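Local atomic coordinates of putative CRISPR-associated endoribonuclease-like protein Cas6 (PDB entry 3UFC), a protein that binds CRISPR RNA and belongs to the Cas6 family of CRISPR-associated proteins, which serve adaptive immunity against viruses and plasmids. Residues A[27-32]-A[100-105]; A[6-11]-A[76-81]; A[18-23]-A[68-73]; A[11-16]-A[105-110]. One frame throughout, in Å; residues are numbered along the deposited sequence.

Contact 1. Residues A[27-32]-A[100-105]; sequences YSQIVE and PEFKIG
Gln29 lays its side-chain amide against the backbone of Lys103 and pairs with it twice. Its carbonyl oxygen OE1 accepts the Lys103 N-H at 2.7 Å in a nearly straight bond (170° at the hydrogen) that arrives in the carbonyl plane, on a lone pair. NE2 returns a shorter, more bent bond to Lys103 O, 2.6 Å away, with O lying somewhat out of the amide plane. Donor and acceptor of one residue are thus both engaged, which fixes the rotation of the amide. CG stands anti to the carbonyl carbon (chi1 -65°) and the chain runs on extended, carrying the amide from the helix to the strand. Nearer the helix, Gln29 CB rests 3.8 Å from Phe102 CE2, and Ile30 CG1 meets the same CE2 atom at 3.9 Å. Further out, NE2 also donates to Glu25 O one turn back in the helix, while Lys33 makes a cation-pi contact with the Phe102 ring and bonds to Glu101 O. Helix 23-37 thereby packs against 101-104, an outermost strand of the antiparallel sheet in the N-terminal ferredoxin-like (RAMP) domain characteristic of Cas6 proteins.

Contact 2. Residues A[6-11]-A[76-81]; sequences EIKLLP and DISLYI
Strands 6-11 and 77-81 run antiparallel, their short axes 4.6 Å apart at 152°. Ile7 and Leu79 form a hydrogen-bonded pair: Ile7 N to Leu79 O and Leu79 N to Ile7 O are both 2.8 Å. Glu6-Tyr80 and Lys8-Ser78 are the flanking non-hydrogen-bonded pairs. Beyond them Leu9 N still reaches Ile77 O, but water 1 stands between the strands, donating to Leu9 O and accepting from Ile77 N. These are neighbouring inner strands of the antiparallel sheet of the ferredoxin-like domain, and the two faces differ in character. On one, Ser78 OG donates to Glu6 OE1 at 2.7 Å, using the anti lone pair of that oxygen, and accepts a bond from Lys8 NZ. Bends at chi2 and chi3 (both -62°) curl the lysine across the serine, where NZ also forms a salt bridge to Asp76 OD1 at 2.7 Å, met from above the carboxylate plane. The extended Glu6 lies alongside Tyr80, Glu6 CG 3.4 Å from Tyr80 CE2, with carboxylate and ring planes 31° apart. The other face is aliphatic: Ile7 CD1 presses tightly on Ile81 CD1 at 3.5 Å, Leu9 CB meets Ile77 CG2, and helix 86-98 contributes Ile96 against Ile7 and Ile92 against Ile81.

Contact 3. Residues A[18-23]-A[68-73]; sequences IPFNYN and KGIKIL
Phe20 lays one face of its ring over the backbone of Gly69, whose CA sits 3.4 Å from the ring centroid and 19° off the normal, a CH-pi contact. Lys68 and Gly69 both face Ile65 in a classic beta bulge, and the positive phi of Gly69 (138°) is one that favours glycine. Ile70 CG1 approaches the same ring obliquely, 3.7 Å from Phe20 CD2. With CG anti to its carbonyl carbon (chi1 -53°), Phe20 turns its ring over the start of the neighbouring strand 69-72. Alongside, Ile18 and Ile70 are an antiparallel hydrogen-bonded pair: Ile70 N reaches Ile18 O at 2.7 Å, and Ile18 N reaches Ile70 O at 2.9 Å. Their side chains share one face of the sheet, Ile18 CG1 lying 3.8 Å from Ile70 CB. The Ile18 side chain crosses that of Ile72 at about a right angle, Ile18 CG2 meeting Ile72 CD1 at 4.0 Å. Short strand 17-18 is thus one border of a three-stranded sheet with 69-72 at its centre and 62-65 beyond; Ile18 also packs on Ile104, Val107 and Phe109 of the larger sheet, and the chain continues from Tyr22 into helix 23-37.

Contact 4. Residues A[11-16]-A[105-110]; sequences PLQDNP and GDVGFL
Pro11 and Phe109 face each other as an antiparallel non-hydrogen-bonded pair, CA atoms 4.3 Å apart, where strand 3-11 runs out beside strand 107-116. Here the last residue of strand 3-11 adjoins the beginning of strand 107-116 in the antiparallel sheet of the ferredoxin-like domain; beyond it, residues 12-16 loop away toward strand 17-18. A straight bond from Leu12 N to Gly108 O, 3.1 Å long and 171° at the hydrogen, closes the pairing, its donor well above the carbonyl plane. The same oxygen receives a CA-H...O contact from Pro11. Phe109 turns its ring obliquely to the proline, CE1 lying 3.8 Å from Pro11 CB, while Ile18, Ile72, Ile77 and Ile104 also pack around this phenylalanine. Leu12 spreads across the backbone of Gly108, its CG 3.7 Å from Gly108 O, and extends CD2 to Leu110 CB. Gln13 bends at chi2 (81°), which folds its amide back over the strand; there OE1 accepts a long, weak bond from Gly108 N at 3.5 Å. Where the loop returns, Pro16 meets Val107 with the two side chains at about a right angle: Pro16 CB touches both methyl groups of the valine, 3.6 Å from CG1 and 3.8 Å from CG2.

How the contacts relate
Contacts 2 and 4 follow one another along strand 3-11 and share Pro11: in contact 2 the strand pairs with 77-83, in contact 4 its end meets 107-116, and Leu10 O to Leu110 N (2.8 Å) is a probable hydrogen bond joining the two. Contact 1 adds strand 101-104 beyond 107-116, with a probable bond from Phe109 N to Phe102 O, and sets helix 23-37 on the sheet, where Ile30 CD1 comes 4.2 Å from Ile81 CD1 of contact 2. Contact 3 belongs to the smaller sheet, its centre about 10 Å from that of contact 4. Phe109 CZ and Ile72 CD1 meet there at 3.6 Å, and Ile72 N probably bonds to Pro16 O.

Contact 1. Residues A[27-32]-A[100-105]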
loop_
_atom_site.group_PDB
_atom_site.type_symbol
_atom_site.label_atom_id
_atom_site.label_comp_id
_atom_site.label_asym_id
_atom_site.label_seq_id
_atom_site.Cartn_x
_atom_site.Cartn_y
_atom_site.Cartn_z
ATOM N N TYR A 27 -5.576 -1.020 -8.760
ATOM C CA TYR A 27 -5.678 0.404 -8.449
ATOM C C TYR A 27 -6.747 1.071 -9.313
ATOM O O TYR A 27 -7.602 1.806 -8.815
ATOM C CB TYR A 27 -4.320 1.066 -8.716
ATOM C CG TYR A 27 -4.357 2.565 -8.946
ATOM C CD1 TYR A 27 -4.583 3.451 -7.894
ATOM C CD2 TYR A 27 -4.110 3.096 -10.213
ATOM C CE1 TYR A 27 -4.554 4.834 -8.096
ATOM C CE2 TYR A 27 -4.077 4.476 -10.426
ATOM C CZ TYR A 27 -4.297 5.335 -9.363
ATOM O OH TYR A 27 -4.238 6.692 -9.559
ATOM N N SER A 28 -6.680 0.815 -10.615
ATOM C CA SER A 28 -7.618 1.394 -11.574
ATOM C C SER A 28 -9.069 1.051 -11.256
ATOM O O SER A 28 -9.942 1.918 -11.291
ATOM C CB SER A 28 -7.279 0.914 -12.990
ATOM O OG SER A 28 -5.961 1.300 -13.357
ATOM N N GLN A 29 -9.326 -0.215 -10.945
ATOM C CA GLN A 29 -10.681 -0.649 -10.634
ATOM C C GLN A 29 -11.215 -0.009 -9.360
ATOM O O GLN A 29 -12.379 0.385 -9.303
ATOM C CB GLN A 29 -10.732 -2.173 -10.534
ATOM C CG GLN A 29 -10.438 -2.856 -11.864
ATOM C CD GLN A 29 -10.327 -4.359 -11.733
ATOM O OE1 GLN A 29 -11.329 -5.060 -11.620
ATOM N NE2 GLN A 29 -9.098 -4.861 -11.730
ATOM N N ILE A 30 -10.373 0.102 -8.337
ATOM C CA ILE A 30 -10.806 0.721 -7.087
ATOM C C ILE A 30 -11.175 2.180 -7.357
ATOM O O ILE A 30 -12.234 2.655 -6.933
ATOM C CB ILE A 30 -9.689 0.659 -6.009
ATOM C CG1 ILE A 30 -9.374 -0.795 -5.670
ATOM C CG2 ILE A 30 -10.121 1.429 -4.760
ATOM C CD1 ILE A 30 -8.155 -0.990 -4.764
ATOM N N VAL A 31 -10.306 2.889 -8.076
ATOM C CA VAL A 31 -10.558 4.293 -8.394
ATOM C C VAL A 31 -11.817 4.433 -9.258
ATOM O O VAL A 31 -12.640 5.326 -9.039
ATOM C CB VAL A 31 -9.364 4.928 -9.147
ATOM C CG1 VAL A 31 -9.724 6.342 -9.594
ATOM C CG2 VAL A 31 -8.127 4.953 -8.245
ATOM N N GLU A 32 -11.962 3.550 -10.238
ATOM C CA GLU A 32 -13.123 3.583 -11.118
ATOM C C GLU A 32 -14.399 3.393 -10.290
ATOM O O GLU A 32 -15.359 4.149 -10.426
ATOM C CB GLU A 32 -12.998 2.480 -12.177
ATOM C CG GLU A 32 -14.056 2.513 -13.274
ATOM C CD GLU A 32 -15.426 2.062 -12.795
ATOM O OE1 GLU A 32 -15.522 0.945 -12.242
ATOM O OE2 GLU A 32 -16.404 2.820 -12.978
ATOM N N PRO A 100 -19.244 -4.876 -6.879
ATOM C CA PRO A 100 -18.448 -5.899 -6.190
ATOM C C PRO A 100 -17.551 -6.856 -6.971
ATOM O O PRO A 100 -17.040 -7.810 -6.391
ATOM C CB PRO A 100 -19.501 -6.653 -5.388
ATOM C CG PRO A 100 -20.675 -6.633 -6.321
ATOM C CD PRO A 100 -20.683 -5.192 -6.787
ATOM N N GLU A 101 -17.338 -6.624 -8.259
ATOM C CA GLU A 101 -16.481 -7.530 -9.023
ATOM C C GLU A 101 -15.121 -6.941 -9.380
ATOM O O GLU A 101 -15.013 -5.765 -9.740
ATOM C CB GLU A 101 -17.178 -7.977 -10.312
ATOM C CG GLU A 101 -18.392 -8.862 -10.106
ATOM C CD GLU A 101 -18.876 -9.496 -11.400
ATOM O OE1 GLU A 101 -18.123 -10.302 -11.988
ATOM O OE2 GLU A 101 -20.006 -9.186 -11.830
ATOM N N PHE A 102 -14.084 -7.768 -9.275
ATOM C CA PHE A 102 -12.726 -7.355 -9.615
ATOM C C PHE A 102 -12.119 -8.327 -10.613
ATOM O O PHE A 102 -12.330 -9.537 -10.528
ATOM C CB PHE A 102 -11.825 -7.291 -8.374
ATOM C CG PHE A 102 -12.009 -6.049 -7.548
ATOM C CD1 PHE A 102 -12.844 -6.053 -6.432
ATOM C CD2 PHE A 102 -11.354 -4.868 -7.892
ATOM C CE1 PHE A 102 -13.024 -4.893 -5.669
ATOM C CE2 PHE A 102 -11.524 -3.711 -7.141
ATOM C CZ PHE A 102 -12.362 -3.722 -6.025
ATOM N N LYS A 103 -11.359 -7.784 -11.558
ATOM C CA LYS A 103 -10.701 -8.581 -12.579
ATOM C C LYS A 103 -9.190 -8.431 -12.427
ATOM O O LYS A 103 -8.658 -7.326 -12.508
ATOM C CB LYS A 103 -11.141 -8.099 -13.965
ATOM C CG LYS A 103 -10.600 -8.907 -15.130
ATOM C CD LYS A 103 -11.165 -10.320 -15.140
ATOM C CE LYS A 103 -10.819 -11.035 -16.439
ATOM N NZ LYS A 103 -11.337 -12.432 -16.467
ATOM N N ILE A 104 -8.507 -9.542 -12.172
ATOM C CA ILE A 104 -7.055 -9.539 -12.025
ATOM C C ILE A 104 -6.546 -10.478 -13.112
ATOM O O ILE A 104 -6.656 -11.701 -12.989
ATOM C CB ILE A 104 -6.609 -10.059 -10.627
ATOM C CG1 ILE A 104 -7.000 -9.062 -9.529
ATOM C CG2 ILE A 104 -5.102 -10.247 -10.598
ATOM C CD1 ILE A 104 -8.488 -8.903 -9.325
ATOM N N GLY A 105 -5.997 -9.906 -14.180
ATOM C CA GLY A 105 -5.531 -10.733 -15.275
ATOM C C GLY A 105 -6.768 -11.372 -15.882
ATOM O O GLY A 105 -7.714 -10.671 -16.239
#

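Contact 2. Residues A[6-11]-A[76-81]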
loop_
_atom_site.group_PDB
_atom_site.type_symbol
_atom_site.label_atom_id
_atom_site.label_comp_id
_atom_site.label_asym_id
_atom_site.label_seq_id
_atom_site.Cartn_x
_atom_site.Cartn_y
_atom_site.Cartn_z
ATOM N N GLU A 6 -10.870 -4.452 5.542
ATOM C CA GLU A 6 -10.454 -5.720 4.966
ATOM C C GLU A 6 -11.546 -6.153 4.002
ATOM O O GLU A 6 -12.727 -6.191 4.357
ATOM C CB GLU A 6 -10.276 -6.797 6.037
ATOM C CG GLU A 6 -9.923 -8.165 5.449
ATOM C CD GLU A 6 -9.857 -9.269 6.490
ATOM O OE1 GLU A 6 -9.562 -10.422 6.115
ATOM O OE2 GLU A 6 -10.097 -8.991 7.682
ATOM N N ILE A 7 -11.144 -6.456 2.777
ATOM C CA ILE A 7 -12.069 -6.888 1.750
ATOM C C ILE A 7 -11.769 -8.350 1.452
ATOM O O ILE A 7 -10.645 -8.697 1.083
ATOM C CB ILE A 7 -11.890 -6.046 0.476
ATOM C CG1 ILE A 7 -12.179 -4.575 0.799
ATOM C CG2 ILE A 7 -12.811 -6.552 -0.632
ATOM C CD1 ILE A 7 -11.909 -3.635 -0.335
ATOM N N LYS A 8 -12.761 -9.210 1.652
ATOM C CA LYS A 8 -12.585 -10.632 1.380
ATOM C C LYS A 8 -12.953 -10.840 -0.076
ATOM O O LYS A 8 -13.954 -10.306 -0.552
ATOM C CB LYS A 8 -13.498 -11.481 2.277
ATOM C CG LYS A 8 -13.222 -11.341 3.761
ATOM C CD LYS A 8 -11.812 -11.790 4.123
ATOM C CE LYS A 8 -11.591 -13.262 3.805
ATOM N NZ LYS A 8 -10.212 -13.708 4.143
ATOM N N LEU A 9 -12.137 -11.606 -0.787
ATOM C CA LEU A 9 -12.395 -11.860 -2.196
ATOM C C LEU A 9 -12.636 -13.340 -2.441
ATOM O O LEU A 9 -11.996 -14.197 -1.832
ATOM C CB LEU A 9 -11.206 -11.398 -3.042
ATOM C CG LEU A 9 -10.815 -9.921 -2.922
ATOM C CD1 LEU A 9 -9.455 -9.700 -3.595
ATOM C CD2 LEU A 9 -11.895 -9.047 -3.560
ATOM N N LEU A 10 -13.561 -13.625 -3.347
ATOM C CA LEU A 10 -13.892 -14.994 -3.703
ATOM C C LEU A 10 -13.642 -15.160 -5.203
ATOM O O LEU A 10 -14.255 -14.475 -6.022
ATOM C CB LEU A 10 -15.363 -15.273 -3.360
ATOM C CG LEU A 10 -15.983 -16.659 -3.588
ATOM C CD1 LEU A 10 -16.293 -16.846 -5.055
ATOM C CD2 LEU A 10 -15.051 -17.746 -3.074
ATOM N N PRO A 11 -12.709 -16.049 -5.578
ATOM C CA PRO A 11 -12.429 -16.256 -6.999
ATOM C C PRO A 11 -13.566 -17.048 -7.634
ATOM O O PRO A 11 -14.068 -18.006 -7.048
ATOM C CB PRO A 11 -11.111 -17.027 -6.982
ATOM C CG PRO A 11 -11.209 -17.825 -5.740
ATOM C CD PRO A 11 -11.784 -16.833 -4.742
ATOM N N ASP A 76 -9.573 -18.254 1.115
ATOM C CA ASP A 76 -9.285 -17.261 2.145
ATOM C C ASP A 76 -8.328 -16.229 1.543
ATOM O O ASP A 76 -7.101 -16.364 1.624
ATOM C CB ASP A 76 -8.660 -17.955 3.359
ATOM C CG ASP A 76 -8.432 -17.014 4.519
ATOM O OD1 ASP A 76 -9.305 -16.161 4.781
ATOM O OD2 ASP A 76 -7.382 -17.143 5.183
ATOM N N ILE A 77 -8.913 -15.205 0.928
ATOM C CA ILE A 77 -8.165 -14.148 0.259
ATOM C C ILE A 77 -8.612 -12.779 0.745
ATOM O O ILE A 77 -9.803 -12.480 0.753
ATOM C CB ILE A 77 -8.392 -14.210 -1.265
ATOM C CG1 ILE A 77 -7.982 -15.583 -1.795
ATOM C CG2 ILE A 77 -7.614 -13.105 -1.957
ATOM C CD1 ILE A 77 -8.355 -15.808 -3.247
ATOM N N SER A 78 -7.656 -11.939 1.124
ATOM C CA SER A 78 -7.984 -10.609 1.618
ATOM C C SER A 78 -7.202 -9.479 0.960
ATOM O O SER A 78 -6.058 -9.653 0.547
ATOM C CB SER A 78 -7.752 -10.549 3.131
ATOM O OG SER A 78 -8.641 -11.407 3.828
ATOM N N LEU A 79 -7.851 -8.324 0.869
ATOM C CA LEU A 79 -7.255 -7.111 0.326
ATOM C C LEU A 79 -7.507 -6.045 1.391
ATOM O O LEU A 79 -8.660 -5.789 1.754
ATOM C CB LEU A 79 -7.942 -6.693 -0.977
ATOM C CG LEU A 79 -7.567 -5.300 -1.498
ATOM C CD1 LEU A 79 -6.080 -5.258 -1.867
ATOM C CD2 LEU A 79 -8.425 -4.957 -2.710
ATOM N N TYR A 80 -6.442 -5.440 1.908
ATOM C CA TYR A 80 -6.608 -4.402 2.922
ATOM C C TYR A 80 -6.418 -3.019 2.315
ATOM O O TYR A 80 -5.571 -2.813 1.445
ATOM C CB TYR A 80 -5.622 -4.611 4.074
ATOM C CG TYR A 80 -5.717 -5.986 4.697
ATOM C CD1 TYR A 80 -4.988 -7.053 4.184
ATOM C CD2 TYR A 80 -6.568 -6.226 5.779
ATOM C CE1 TYR A 80 -5.100 -8.328 4.725
ATOM C CE2 TYR A 80 -6.690 -7.499 6.331
ATOM C CZ TYR A 80 -5.952 -8.544 5.798
ATOM O OH TYR A 80 -6.059 -9.802 6.333
ATOM N N ILE A 81 -7.224 -2.073 2.775
ATOM C CA ILE A 81 -7.164 -0.709 2.283
ATOM C C ILE A 81 -7.210 0.224 3.488
ATOM O O ILE A 81 -7.872 -0.079 4.488
ATOM C CB ILE A 81 -8.364 -0.411 1.362
ATOM C CG1 ILE A 81 -8.340 -1.359 0.159
ATOM C CG2 ILE A 81 -8.335 1.037 0.921
ATOM C CD1 ILE A 81 -9.503 -1.166 -0.800
HETATM O O HOH W 1 -11.858 -14.619 0.895
#

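Contact 3. Residues A[18-23]-A[68-73]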
loop_
_atom_site.group_PDB
_atom_site.type_symbol
_atom_site.label_atom_id
_atom_site.label_comp_id
_atom_site.label_asym_id
_atom_site.label_seq_id
_atom_site.Cartn_x
_atom_site.Cartn_y
_atom_site.Cartn_z
ATOM N N ILE A 18 -3.202 -16.049 -10.878
ATOM C CA ILE A 18 -3.240 -14.626 -11.188
ATOM C C ILE A 18 -1.825 -14.140 -11.477
ATOM O O ILE A 18 -0.855 -14.683 -10.952
ATOM C CB ILE A 18 -3.796 -13.787 -10.007
ATOM C CG1 ILE A 18 -2.877 -13.922 -8.788
ATOM C CG2 ILE A 18 -5.209 -14.225 -9.678
ATOM C CD1 ILE A 18 -3.265 -13.030 -7.608
ATOM N N PRO A 19 -1.690 -13.116 -12.326
ATOM C CA PRO A 19 -0.352 -12.601 -12.634
ATOM C C PRO A 19 0.234 -11.934 -11.389
ATOM O O PRO A 19 -0.513 -11.525 -10.495
ATOM C CB PRO A 19 -0.619 -11.614 -13.767
ATOM C CG PRO A 19 -2.009 -11.121 -13.466
ATOM C CD PRO A 19 -2.728 -12.394 -13.082
ATOM N N PHE A 20 1.559 -11.834 -11.318
ATOM C CA PHE A 20 2.199 -11.209 -10.163
ATOM C C PHE A 20 2.014 -9.690 -10.138
ATOM O O PHE A 20 1.825 -9.101 -9.075
ATOM C CB PHE A 20 3.717 -11.451 -10.136
ATOM C CG PHE A 20 4.133 -12.889 -10.231
ATOM C CD1 PHE A 20 4.500 -13.440 -11.459
ATOM C CD2 PHE A 20 4.246 -13.671 -9.086
ATOM C CE1 PHE A 20 4.983 -14.745 -11.546
ATOM C CE2 PHE A 20 4.726 -14.981 -9.161
ATOM C CZ PHE A 20 5.097 -15.517 -10.393
ATOM N N ASN A 21 2.085 -9.066 -11.312
ATOM C CA ASN A 21 2.009 -7.607 -11.441
ATOM C C ASN A 21 0.625 -7.022 -11.715
ATOM O O ASN A 21 0.380 -6.472 -12.789
ATOM C CB ASN A 21 2.972 -7.172 -12.551
ATOM C CG ASN A 21 4.332 -7.833 -12.428
ATOM O OD1 ASN A 21 5.097 -7.545 -11.509
ATOM N ND2 ASN A 21 4.634 -8.741 -13.351
ATOM N N TYR A 22 -0.264 -7.096 -10.728
ATOM C CA TYR A 22 -1.627 -6.599 -10.896
ATOM C C TYR A 22 -1.903 -5.230 -10.280
ATOM O O TYR A 22 -3.024 -4.726 -10.367
ATOM C CB TYR A 22 -2.605 -7.619 -10.297
ATOM C CG TYR A 22 -2.284 -7.958 -8.860
ATOM C CD1 TYR A 22 -2.557 -7.055 -7.829
ATOM C CD2 TYR A 22 -1.645 -9.151 -8.537
ATOM C CE1 TYR A 22 -2.195 -7.339 -6.507
ATOM C CE2 TYR A 22 -1.281 -9.441 -7.226
ATOM C CZ TYR A 22 -1.556 -8.534 -6.218
ATOM O OH TYR A 22 -1.167 -8.819 -4.928
ATOM N N ASN A 23 -0.892 -4.619 -9.670
ATOM C CA ASN A 23 -1.099 -3.330 -9.012
ATOM C C ASN A 23 -1.866 -2.255 -9.768
ATOM O O ASN A 23 -2.860 -1.740 -9.263
ATOM C CB ASN A 23 0.230 -2.758 -8.524
ATOM C CG ASN A 23 0.725 -3.451 -7.280
ATOM O OD1 ASN A 23 1.211 -4.579 -7.338
ATOM N ND2 ASN A 23 0.579 -2.789 -6.134
ATOM N N LYS A 68 4.310 -17.494 -14.686
ATOM C CA LYS A 68 2.870 -17.702 -14.780
ATOM C C LYS A 68 2.121 -16.797 -13.806
ATOM O O LYS A 68 1.160 -16.126 -14.183
ATOM C CB LYS A 68 2.518 -19.164 -14.495
ATOM C CG LYS A 68 2.934 -20.129 -15.593
ATOM C CD LYS A 68 2.223 -19.812 -16.902
ATOM C CE LYS A 68 2.657 -20.757 -18.013
ATOM N NZ LYS A 68 1.964 -20.456 -19.301
ATOM N N GLY A 69 2.567 -16.783 -12.555
ATOM C CA GLY A 69 1.919 -15.952 -11.559
ATOM C C GLY A 69 1.756 -16.639 -10.218
ATOM O O GLY A 69 2.565 -17.483 -9.831
ATOM N N ILE A 70 0.697 -16.274 -9.506
ATOM C CA ILE A 70 0.418 -16.846 -8.196
ATOM C C ILE A 70 -0.771 -17.794 -8.296
ATOM O O ILE A 70 -1.848 -17.401 -8.744
ATOM C CB ILE A 70 0.082 -15.739 -7.169
ATOM C CG1 ILE A 70 1.169 -14.661 -7.188
ATOM C CG2 ILE A 70 -0.028 -16.337 -5.778
ATOM C CD1 ILE A 70 0.845 -13.444 -6.337
ATOM N N LYS A 71 -0.571 -19.044 -7.892
ATOM C CA LYS A 71 -1.647 -20.029 -7.932
ATOM C C LYS A 71 -2.377 -20.020 -6.596
ATOM O O LYS A 71 -1.793 -20.314 -5.553
ATOM C CB LYS A 71 -1.094 -21.426 -8.212
ATOM C CG LYS A 71 -2.175 -22.486 -8.354
ATOM C CD LYS A 71 -1.578 -23.856 -8.633
ATOM C CE LYS A 71 -2.664 -24.911 -8.783
ATOM N NZ LYS A 71 -2.090 -26.252 -9.099
ATOM N N ILE A 72 -3.657 -19.670 -6.641
ATOM C CA ILE A 72 -4.491 -19.600 -5.445
ATOM C C ILE A 72 -4.979 -20.985 -5.027
ATOM O O ILE A 72 -5.722 -21.635 -5.759
ATOM C CB ILE A 72 -5.707 -18.689 -5.698
ATOM C CG1 ILE A 72 -5.221 -17.278 -6.036
ATOM C CG2 ILE A 72 -6.618 -18.676 -4.477
ATOM C CD1 ILE A 72 -6.308 -16.344 -6.500
ATOM N N LEU A 73 -4.561 -21.428 -3.845
ATOM C CA LEU A 73 -4.947 -22.739 -3.335
ATOM C C LEU A 73 -5.908 -22.624 -2.156
ATOM O O LEU A 73 -6.012 -23.544 -1.344
ATOM C CB LEU A 73 -3.704 -23.517 -2.893
ATOM C CG LEU A 73 -2.580 -23.717 -3.915
ATOM C CD1 LEU A 73 -1.411 -24.407 -3.238
ATOM C CD2 LEU A 73 -3.079 -24.532 -5.095
#

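Contact 4. Residues A[11-16]-A[105-110]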
loop_
_atom_site.group_PDB
_atom_site.type_symbol
_atom_site.label_atom_id
_atom_site.label_comp_id
_atom_site.label_asym_id
_atom_site.label_seq_id
_atom_site.Cartn_x
_atom_site.Cartn_y
_atom_site.Cartn_z
ATOM N N PRO A 11 -12.709 -16.049 -5.578
ATOM C CA PRO A 11 -12.429 -16.256 -6.999
ATOM C C PRO A 11 -13.566 -17.048 -7.634
ATOM O O PRO A 11 -14.068 -18.006 -7.048
ATOM C CB PRO A 11 -11.111 -17.027 -6.982
ATOM C CG PRO A 11 -11.209 -17.825 -5.740
ATOM C CD PRO A 11 -11.784 -16.833 -4.742
ATOM N N LEU A 12 -13.984 -16.628 -8.822
ATOM C CA LEU A 12 -15.067 -17.302 -9.520
ATOM C C LEU A 12 -14.614 -18.669 -10.024
ATOM O O LEU A 12 -15.388 -19.625 -10.035
ATOM C CB LEU A 12 -15.553 -16.440 -10.686
ATOM C CG LEU A 12 -15.976 -15.019 -10.298
ATOM C CD1 LEU A 12 -16.472 -14.285 -11.525
ATOM C CD2 LEU A 12 -17.065 -15.069 -9.239
ATOM N N GLN A 13 -13.352 -18.755 -10.432
ATOM C CA GLN A 13 -12.790 -20.003 -10.930
ATOM C C GLN A 13 -12.028 -20.695 -9.800
ATOM O O GLN A 13 -11.620 -20.047 -8.837
ATOM C CB GLN A 13 -11.850 -19.722 -12.111
ATOM C CG GLN A 13 -12.494 -18.924 -13.251
ATOM C CD GLN A 13 -12.532 -17.420 -12.990
ATOM O OE1 GLN A 13 -12.303 -16.962 -11.869
ATOM N NE2 GLN A 13 -12.833 -16.648 -14.031
ATOM N N ASP A 14 -11.840 -22.007 -9.911
ATOM C CA ASP A 14 -11.132 -22.762 -8.880
ATOM C C ASP A 14 -9.637 -22.866 -9.166
ATOM O O ASP A 14 -9.224 -23.000 -10.318
ATOM C CB ASP A 14 -11.721 -24.170 -8.752
ATOM C CG ASP A 14 -13.211 -24.156 -8.457
ATOM O OD1 ASP A 14 -14.001 -23.836 -9.376
ATOM O OD2 ASP A 14 -13.588 -24.461 -7.305
ATOM N N ASN A 15 -8.832 -22.807 -8.109
ATOM C CA ASN A 15 -7.378 -22.890 -8.237
ATOM C C ASN A 15 -6.854 -22.027 -9.385
ATOM O O ASN A 15 -6.031 -22.475 -10.182
ATOM C CB ASN A 15 -6.952 -24.345 -8.460
ATOM C CG ASN A 15 -7.166 -25.212 -7.233
ATOM O OD1 ASN A 15 -7.002 -26.430 -7.287
ATOM N ND2 ASN A 15 -7.526 -24.586 -6.119
ATOM N N PRO A 16 -7.323 -20.774 -9.481
ATOM C CA PRO A 16 -6.862 -19.901 -10.561
ATOM C C PRO A 16 -5.427 -19.427 -10.354
ATOM O O PRO A 16 -4.877 -19.521 -9.256
ATOM C CB PRO A 16 -7.858 -18.749 -10.509
ATOM C CG PRO A 16 -8.083 -18.607 -9.044
ATOM C CD PRO A 16 -8.244 -20.048 -8.587
ATOM N N GLY A 105 -5.997 -9.906 -14.180
ATOM C CA GLY A 105 -5.531 -10.733 -15.275
ATOM C C GLY A 105 -6.768 -11.372 -15.882
ATOM O O GLY A 105 -7.714 -10.671 -16.239
ATOM N N ASP A 106 -6.780 -12.695 -15.983
ATOM C CA ASP A 106 -7.932 -13.395 -16.545
ATOM C C ASP A 106 -8.773 -14.025 -15.444
ATOM O O ASP A 106 -9.661 -14.832 -15.716
ATOM C CB ASP A 106 -7.471 -14.483 -17.515
ATOM C CG ASP A 106 -6.694 -13.924 -18.689
ATOM O OD1 ASP A 106 -7.274 -13.130 -19.459
ATOM O OD2 ASP A 106 -5.503 -14.273 -18.836
ATOM N N VAL A 107 -8.494 -13.651 -14.200
ATOM C CA VAL A 107 -9.221 -14.195 -13.063
ATOM C C VAL A 107 -10.211 -13.188 -12.485
ATOM O O VAL A 107 -9.852 -12.048 -12.177
ATOM C CB VAL A 107 -8.247 -14.632 -11.947
ATOM C CG1 VAL A 107 -9.011 -15.316 -10.817
ATOM C CG2 VAL A 107 -7.196 -15.564 -12.522
ATOM N N GLY A 108 -11.461 -13.618 -12.349
ATOM C CA GLY A 108 -12.486 -12.756 -11.792
ATOM C C GLY A 108 -12.668 -13.048 -10.314
ATOM O O GLY A 108 -12.434 -14.171 -9.862
ATOM N N PHE A 109 -13.074 -12.033 -9.559
ATOM C CA PHE A 109 -13.294 -12.169 -8.124
ATOM C C PHE A 109 -14.593 -11.477 -7.735
ATOM O O PHE A 109 -15.001 -10.493 -8.359
ATOM C CB PHE A 109 -12.164 -11.503 -7.329
ATOM C CG PHE A 109 -10.852 -12.225 -7.392
ATOM C CD1 PHE A 109 -10.487 -13.116 -6.389
ATOM C CD2 PHE A 109 -9.969 -11.999 -8.446
ATOM C CE1 PHE A 109 -9.254 -13.776 -6.429
ATOM C CE2 PHE A 109 -8.735 -12.655 -8.498
ATOM C CZ PHE A 109 -8.379 -13.544 -7.485
ATOM N N LEU A 110 -15.236 -11.994 -6.700
ATOM C CA LEU A 110 -16.455 -11.386 -6.192
ATOM C C LEU A 110 -16.129 -10.952 -4.768
ATOM O O LEU A 110 -15.536 -11.715 -4.010
ATOM C CB LEU A 110 -17.607 -12.399 -6.182
ATOM C CG LEU A 110 -18.971 -11.856 -5.738
ATOM C CD1 LEU A 110 -19.338 -10.632 -6.567
ATOM C CD2 LEU A 110 -20.032 -12.943 -5.892
#